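Local coordinates for protein Ribose/Galactose Isomerase (PDB 3ONO) that probably interconverts aldose and ketose forms of a sugar phosphate, as an isomerase of the LacAB/RpiB family, at residues 76-79 / 80-83; 157-160 / 161-164; 170-173 / 174-178. All coordinates share one frame; numbering follows the deposited sequence.

Contact 1: residues 76-79 / 80-83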
loop_
_atom_site.group_PDB
_atom_site.type_symbol
_atom_site.label_atom_id
_atom_site.label_comp_id
_atom_site.label_asym_id
_atom_site.label_seq_id
_atom_site.Cartn_x
_atom_site.Cartn_y
_atom_site.Cartn_z
ATOM N N THR A 76 -7.747 -10.765 -6.192
ATOM C CA THR A 76 -7.505 -9.995 -4.974
ATOM C C THR A 76 -6.863 -10.849 -3.879
ATOM O O THR A 76 -6.456 -10.309 -2.855
ATOM C CB THR A 76 -8.816 -9.435 -4.389
ATOM O OG1 THR A 76 -9.656 -10.530 -4.003
ATOM C CG2 THR A 76 -9.561 -8.596 -5.431
ATOM N N GLY A 77 -6.809 -12.170 -4.082
ATOM C CA GLY A 77 -6.349 -13.087 -3.042
ATOM C C GLY A 77 -7.419 -13.526 -2.047
ATOM O O GLY A 77 -7.211 -14.485 -1.286
ATOM N N GLN A 78 -8.559 -12.835 -2.030
ATOM C CA GLN A 78 -9.589 -13.105 -1.013
ATOM C C GLN A 78 -10.243 -14.484 -1.153
ATOM O O GLN A 78 -10.324 -15.235 -0.181
ATOM C CB GLN A 78 -10.681 -12.032 -1.040
ATOM C CG GLN A 78 -10.157 -10.589 -0.826
ATOM C CD GLN A 78 -10.182 -10.179 0.637
ATOM O OE1 GLN A 78 -9.930 -11.009 1.522
ATOM N NE2 GLN A 78 -10.450 -8.887 0.904
ATOM N N GLY A 79 -10.731 -14.814 -2.345
ATOM C CA GLY A 79 -11.376 -16.111 -2.533
ATOM C C GLY A 79 -10.423 -17.237 -2.171
ATOM O O GLY A 79 -10.772 -18.175 -1.447
ATOM N N ALA A 80 -9.194 -17.159 -2.671
ATOM C CA ALA A 80 -8.257 -18.254 -2.419
ATOM C C ALA A 80 -7.923 -18.361 -0.925
ATOM O O ALA A 80 -7.809 -19.449 -0.387
ATOM C CB ALA A 80 -6.981 -18.078 -3.254
ATOM N N LEU A 81 -7.770 -17.223 -0.263
ATOM C CA LEU A 81 -7.441 -17.203 1.164
ATOM C C LEU A 81 -8.568 -17.807 1.997
ATOM O O LEU A 81 -8.338 -18.603 2.932
ATOM C CB LEU A 81 -7.194 -15.743 1.558
ATOM C CG LEU A 81 -7.270 -15.124 2.942
ATOM C CD1 LEU A 81 -6.949 -13.658 2.749
ATOM C CD2 LEU A 81 -8.622 -15.260 3.596
HETATM N N MSE A 82 -9.804 -17.459 1.653
HETATM C CA MSE A 82 -10.938 -17.957 2.443
HETATM C C MSE A 82 -11.218 -19.428 2.137
HETATM O O MSE A 82 -11.612 -20.203 3.031
HETATM C CB MSE A 82 -12.156 -17.078 2.217
HETATM C CG MSE A 82 -11.889 -15.643 2.688
HETATM SE SE MSE A 82 -13.464 -14.538 2.522
HETATM C CE MSE A 82 -13.763 -14.848 0.630
ATOM N N SER A 83 -10.969 -19.810 0.884
ATOM C CA SER A 83 -11.119 -21.211 0.434
ATOM C C SER A 83 -10.086 -22.124 1.096
ATOM O O SER A 83 -10.391 -23.255 1.470
ATOM C CB SER A 83 -10.971 -21.267 -1.102
ATOM O OG SER A 83 -10.973 -22.614 -1.581
#

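Contact 2: residues 157-160 / 161-164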
loop_
_atom_site.group_PDB
_atom_site.type_symbol
_atom_site.label_atom_id
_atom_site.label_comp_id
_atom_site.label_asym_id
_atom_site.label_seq_id
_atom_site.Cartn_x
_atom_site.Cartn_y
_atom_site.Cartn_z
ATOM N N ALA A 157 -0.959 -19.365 17.993
ATOM C CA ALA A 157 -0.828 -20.077 16.729
ATOM C C ALA A 157 -1.069 -21.574 16.962
ATOM O O ALA A 157 -1.711 -22.243 16.144
ATOM C CB ALA A 157 0.548 -19.828 16.099
ATOM N N ALA A 158 -0.578 -22.101 18.083
ATOM C CA ALA A 158 -0.819 -23.520 18.395
ATOM C C ALA A 158 -2.305 -23.798 18.600
ATOM O O ALA A 158 -2.854 -24.796 18.115
ATOM C CB ALA A 158 -0.028 -23.914 19.635
ATOM N N ILE A 159 -2.955 -22.923 19.354
ATOM C CA ILE A 159 -4.376 -23.067 19.613
ATOM C C ILE A 159 -5.192 -23.004 18.313
ATOM O O ILE A 159 -6.147 -23.776 18.141
ATOM C CB ILE A 159 -4.840 -22.026 20.656
ATOM C CG1 ILE A 159 -4.223 -22.372 22.014
ATOM C CG2 ILE A 159 -6.365 -21.981 20.754
ATOM C CD1 ILE A 159 -4.327 -21.252 23.062
ATOM N N LEU A 160 -4.797 -22.134 17.383
ATOM C CA LEU A 160 -5.522 -22.026 16.121
ATOM C C LEU A 160 -5.628 -23.411 15.478
ATOM O O LEU A 160 -6.677 -23.784 14.974
ATOM C CB LEU A 160 -4.844 -21.031 15.149
ATOM C CG LEU A 160 -5.519 -20.898 13.778
ATOM C CD1 LEU A 160 -6.920 -20.299 13.935
ATOM C CD2 LEU A 160 -4.677 -20.033 12.860
ATOM N N ASN A 161 -4.541 -24.172 15.490
ATOM C CA ASN A 161 -4.573 -25.493 14.872
ATOM C C ASN A 161 -5.572 -26.401 15.572
ATOM O O ASN A 161 -6.275 -27.197 14.924
ATOM C CB ASN A 161 -3.195 -26.153 14.910
ATOM C CG ASN A 161 -2.185 -25.440 14.020
ATOM O OD1 ASN A 161 -2.553 -24.760 13.075
ATOM N ND2 ASN A 161 -0.905 -25.611 14.325
ATOM N N ASN A 162 -5.608 -26.327 16.901
ATOM C CA ASN A 162 -6.560 -27.142 17.674
ATOM C C ASN A 162 -8.002 -26.817 17.316
ATOM O O ASN A 162 -8.855 -27.708 17.178
ATOM C CB ASN A 162 -6.450 -26.876 19.170
ATOM C CG ASN A 162 -5.069 -27.104 19.723
ATOM O OD1 ASN A 162 -4.241 -27.800 19.143
ATOM N ND2 ASN A 162 -4.836 -26.552 20.887
ATOM N N VAL A 163 -8.290 -25.522 17.240
ATOM C CA VAL A 163 -9.654 -25.080 16.989
ATOM C C VAL A 163 -10.074 -25.524 15.602
ATOM O O VAL A 163 -11.201 -25.984 15.407
ATOM C CB VAL A 163 -9.779 -23.546 17.123
ATOM C CG1 VAL A 163 -11.141 -23.088 16.613
ATOM C CG2 VAL A 163 -9.579 -23.162 18.595
ATOM N N LYS A 164 -9.158 -25.414 14.641
ATOM C CA LYS A 164 -9.449 -25.860 13.280
ATOM C C LYS A 164 -9.756 -27.356 13.281
ATOM O O LYS A 164 -10.711 -27.800 12.669
ATOM C CB LYS A 164 -8.272 -25.568 12.348
ATOM C CG LYS A 164 -8.063 -24.053 12.087
ATOM C CD LYS A 164 -6.753 -23.718 11.309
ATOM C CE LYS A 164 -6.694 -24.344 9.906
ATOM N NZ LYS A 164 -7.726 -23.794 8.934
HETATM O O HOH W 1 -1.563 -22.218 13.437
HETATM O O HOH W 2 -0.854 -27.082 17.406
#

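Contact 3: residues 170-173 / 174-178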
loop_
_atom_site.group_PDB
_atom_site.type_symbol
_atom_site.label_atom_id
_atom_site.label_comp_id
_atom_site.label_asym_id
_atom_site.label_seq_id
_atom_site.Cartn_x
_atom_site.Cartn_y
_atom_site.Cartn_z
ATOM N N ASP A 170 -12.988 -35.057 10.484
ATOM C CA ASP A 170 -11.710 -35.667 10.145
ATOM C C ASP A 170 -11.426 -35.350 8.675
ATOM O O ASP A 170 -12.357 -35.168 7.888
ATOM C CB ASP A 170 -11.749 -37.186 10.400
ATOM C CG ASP A 170 -11.844 -37.534 11.885
ATOM O OD1 ASP A 170 -11.562 -36.663 12.737
ATOM O OD2 ASP A 170 -12.182 -38.698 12.199
ATOM N N VAL A 171 -10.156 -35.243 8.301
ATOM C CA VAL A 171 -9.829 -34.805 6.942
ATOM C C VAL A 171 -10.548 -35.578 5.836
ATOM O O VAL A 171 -11.237 -34.993 4.990
ATOM C CB VAL A 171 -8.324 -34.809 6.694
ATOM C CG1 VAL A 171 -8.033 -34.479 5.237
ATOM C CG2 VAL A 171 -7.655 -33.800 7.612
ATOM N N VAL A 172 -10.409 -36.894 5.833
ATOM C CA VAL A 172 -11.010 -37.648 4.745
ATOM C C VAL A 172 -12.531 -37.585 4.767
ATOM O O VAL A 172 -13.148 -37.394 3.718
ATOM C CB VAL A 172 -10.460 -39.073 4.658
ATOM C CG1 VAL A 172 -11.199 -39.849 3.586
ATOM C CG2 VAL A 172 -8.973 -39.009 4.349
ATOM N N GLU A 173 -13.136 -37.703 5.952
ATOM C CA GLU A 173 -14.586 -37.590 6.070
ATOM C C GLU A 173 -15.055 -36.263 5.497
ATOM O O GLU A 173 -16.073 -36.195 4.814
ATOM C CB GLU A 173 -15.059 -37.673 7.523
ATOM C CG GLU A 173 -16.590 -37.652 7.624
ATOM C CD GLU A 173 -17.130 -37.841 9.042
ATOM O OE1 GLU A 173 -16.379 -38.324 9.917
ATOM O OE2 GLU A 173 -18.319 -37.509 9.273
ATOM N N GLY A 174 -14.333 -35.198 5.828
ATOM C CA GLY A 174 -14.684 -33.875 5.322
ATOM C C GLY A 174 -14.595 -33.790 3.807
ATOM O O GLY A 174 -15.469 -33.204 3.140
ATOM N N LEU A 175 -13.552 -34.381 3.245
ATOM C CA LEU A 175 -13.375 -34.332 1.803
ATOM C C LEU A 175 -14.514 -35.101 1.141
ATOM O O LEU A 175 -14.998 -34.722 0.077
ATOM C CB LEU A 175 -12.034 -34.929 1.396
ATOM C CG LEU A 175 -10.807 -34.075 1.729
ATOM C CD1 LEU A 175 -9.541 -34.847 1.383
ATOM C CD2 LEU A 175 -10.856 -32.700 1.015
ATOM N N ARG A 176 -14.952 -36.179 1.783
ATOM C CA ARG A 176 -16.050 -36.964 1.218
ATOM C C ARG A 176 -17.369 -36.214 1.236
ATOM O O ARG A 176 -18.283 -36.555 0.479
ATOM C CB ARG A 176 -16.235 -38.279 1.974
ATOM C CG ARG A 176 -15.112 -39.278 1.835
ATOM C CD ARG A 176 -15.547 -40.651 2.471
ATOM N NE ARG A 176 -14.378 -41.510 2.634
ATOM C CZ ARG A 176 -13.858 -42.261 1.665
ATOM N NH1 ARG A 176 -14.432 -42.295 0.464
ATOM N NH2 ARG A 176 -12.776 -42.999 1.906
ATOM N N ALA A 177 -17.495 -35.239 2.139
ATOM C CA ALA A 177 -18.729 -34.473 2.279
ATOM C C ALA A 177 -18.785 -33.351 1.255
ATOM O O ALA A 177 -19.872 -32.849 0.952
ATOM C CB ALA A 177 -18.869 -33.890 3.680
ATOM N N ILE A 178 -17.618 -32.924 0.753
ATOM C CA ILE A 178 -17.600 -31.916 -0.312
ATOM C C ILE A 178 -18.246 -32.537 -1.547
ATOM O O ILE A 178 -18.201 -33.740 -1.727
ATOM C CB ILE A 178 -16.152 -31.501 -0.632
ATOM C CG1 ILE A 178 -15.519 -30.873 0.615
ATOM C CG2 ILE A 178 -16.097 -30.537 -1.843
ATOM C CD1 ILE A 178 -14.033 -30.566 0.451
#

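Contact 1: residues 76-79 / 80-83
Two donors grip the carbonyl oxygen of Gly77: Leu81 N reaches Gly77 O at 3.0 Å, and the hydroxyl of Ser114, from strand 112-116, binds the same oxygen. The next two residues repeat the pattern, with Met82 N 2.9 Å from Gln78 O and then Ser83 N 2.9 Å from Gly79 O. Ahead of them, Thr76 OG1 accepts from Gln78 N at 3.2 Å, an ST turn that spans the N-cap residue Gly77, whose backbone is in the left-handed region (phi 85°). This glycine-rich turn joins strand 69-74 to helix 78-85 in the parallel sheet of an alpha-beta-alpha sandwich. In RpiB relatives the corresponding turn borders the active site, and here it probably does the same.

The side chain of selenomethionine Met82 folds over the carbonyl of Gln78. Its CG sits 3.3 Å from Gln78 O, and a bend at the last torsion (chi3 -56°) brings the terminal methyl back alongside, so that CE is 3.6 Å from Gln78 O. That carbonyl thus takes Met82 N and has carbons of the same residue close by. CB of Leu81 lies 3.1 Å from Gly77 O. Leu81 is modelled in two conformers; in one it runs alongside Gln78, CD1 4.2 Å from Gln78 OE1, a doubtful touch. Ala80 points its methyl into the sheet, against Thr72, Cys74 and Ser114. Gln78 turns its amide to another subunit: NE2 bonds to Tyr94 O of the second subunit, whose Tyr94 OH holds Thr76 O. Ser83 OG goes instead to Tyr51 O of its own chain.

Contact 2: residues 157-160 / 161-164
Each of the two neighbouring carboxamides, Asn161 and Asn162, turns one face to a backbone carbonyl a turn earlier; both have CG beside the backbone N (chi1 -68° and -57°), which folds the amides back over the preceding turn. Asn162 lies flat over Ala158 O, which stands 3.6 Å from its CG, and the same face extends to Ile159, whose CA is 3.7 Å from Asn162 ND2. Asn161 is held higher above Ala157 O, and water 1 lies within bonding distance of both, 2.7 Å from Ala157 O and 2.8 Å from Asn161 OD1. Its ND2 bonds to a glycerol, probably from the crystallisation liquor, and weakly to water 2, which also serves Ala158 O.

On the side of helix 150-167 facing the second subunit the touches are between carbon atoms. Ile159 CG2 meets Val163 CG2 at 4.0 Å, and Ile52 and Leu86 of that subunit pack on this pair. Lys164 runs its CD past Leu160 CG at 3.9 Å, then bends at both of its last torsions and delivers NZ to the carbonyls of Val90 and His87.

The backbone records the difference between these sides. Val163 N to Ile159 O, at 2.9 Å, and Lys164 N to Leu160 O are sound bonds, whereas those donated by Asn161 N and Asn162 N are weak. Water probably makes up part of the bonding of Ala157 O and Ala158 O, consistent with a slight opening of the helix on its solvent side.

Contact 3: residues 170-173 / 174-178
Asp170 comes first, at the N-cap of helix 171-177, and its carbonyl starts the helical bonding: Gly174 N stands 2.9 Å from Asp170 O. The carboxylate makes no capping bond.

Val171 follows, and its carbonyl takes Leu175 N at 3.0 Å. The side chains run alongside each other in the same direction, Val171 CG1 to Leu175 CD1 at 4.2 Å, an ordinary van der Waals touch one turn apart. Leu175 also brings CG to 3.4 Å from Val171 O. Together these two side chains face helix 51-63, with Val171 on Asn63 and Leu175 on Ile60, while Leu175 also reaches Tyr208 of helix 203-212.

Val172 accepts from Arg176 N and lends its CG1 to the same residue's side chain. Arg176 is extended from CG to NE (chi2 -171°, chi3 -166°), which carries the guanidinium along the valine: NE is 3.7 Å from Val172 CG1 and NH2 is 3.9 Å from it. Beside this exposed arginine, the valine is buried against Glu204 and Ile205 of helix 203-212, and Tyr208 of that helix also touches Arg176.

Glu173 sends its carboxylate out to the exposed side; its carbonyl is only weakly bound by Ala177 N, at 3.2 Å and a bent 127° at the hydrogen. Gly174 O then takes Ile178 N, and here Ala177 and Ile178 pack on Ala166 and Val167 of the second subunit.

The chemistry is thus amphipathic: valine and leucine branches join this short helix to two neighbouring helices, while the charged groups stay outside, the arginine lying alongside the valine with its guanidinium resting against a methyl by van der Waals contact and its charge left toward the exposed side.

Overall arrangement
All three are one-turn helical contacts, in series along the chain, with centres 19 to 21 Å apart and nearest atoms about 8 Å apart in every pair. Contact 1 lies deepest, its centre about 11 Å from that of the chain, on the turn that probably borders the active site; contacts 2 and 3 sit about 18 and 19 Å out, on the consecutive helices 150-167 and 171-177. The chain just beyond helix 78-85 relates the outer two: His87 receives Lys164 of contact 2 and packs against Ile178 of contact 3, while Pro88 meets Val171. Each contact also touches the second subunit of the tetrameric assembly.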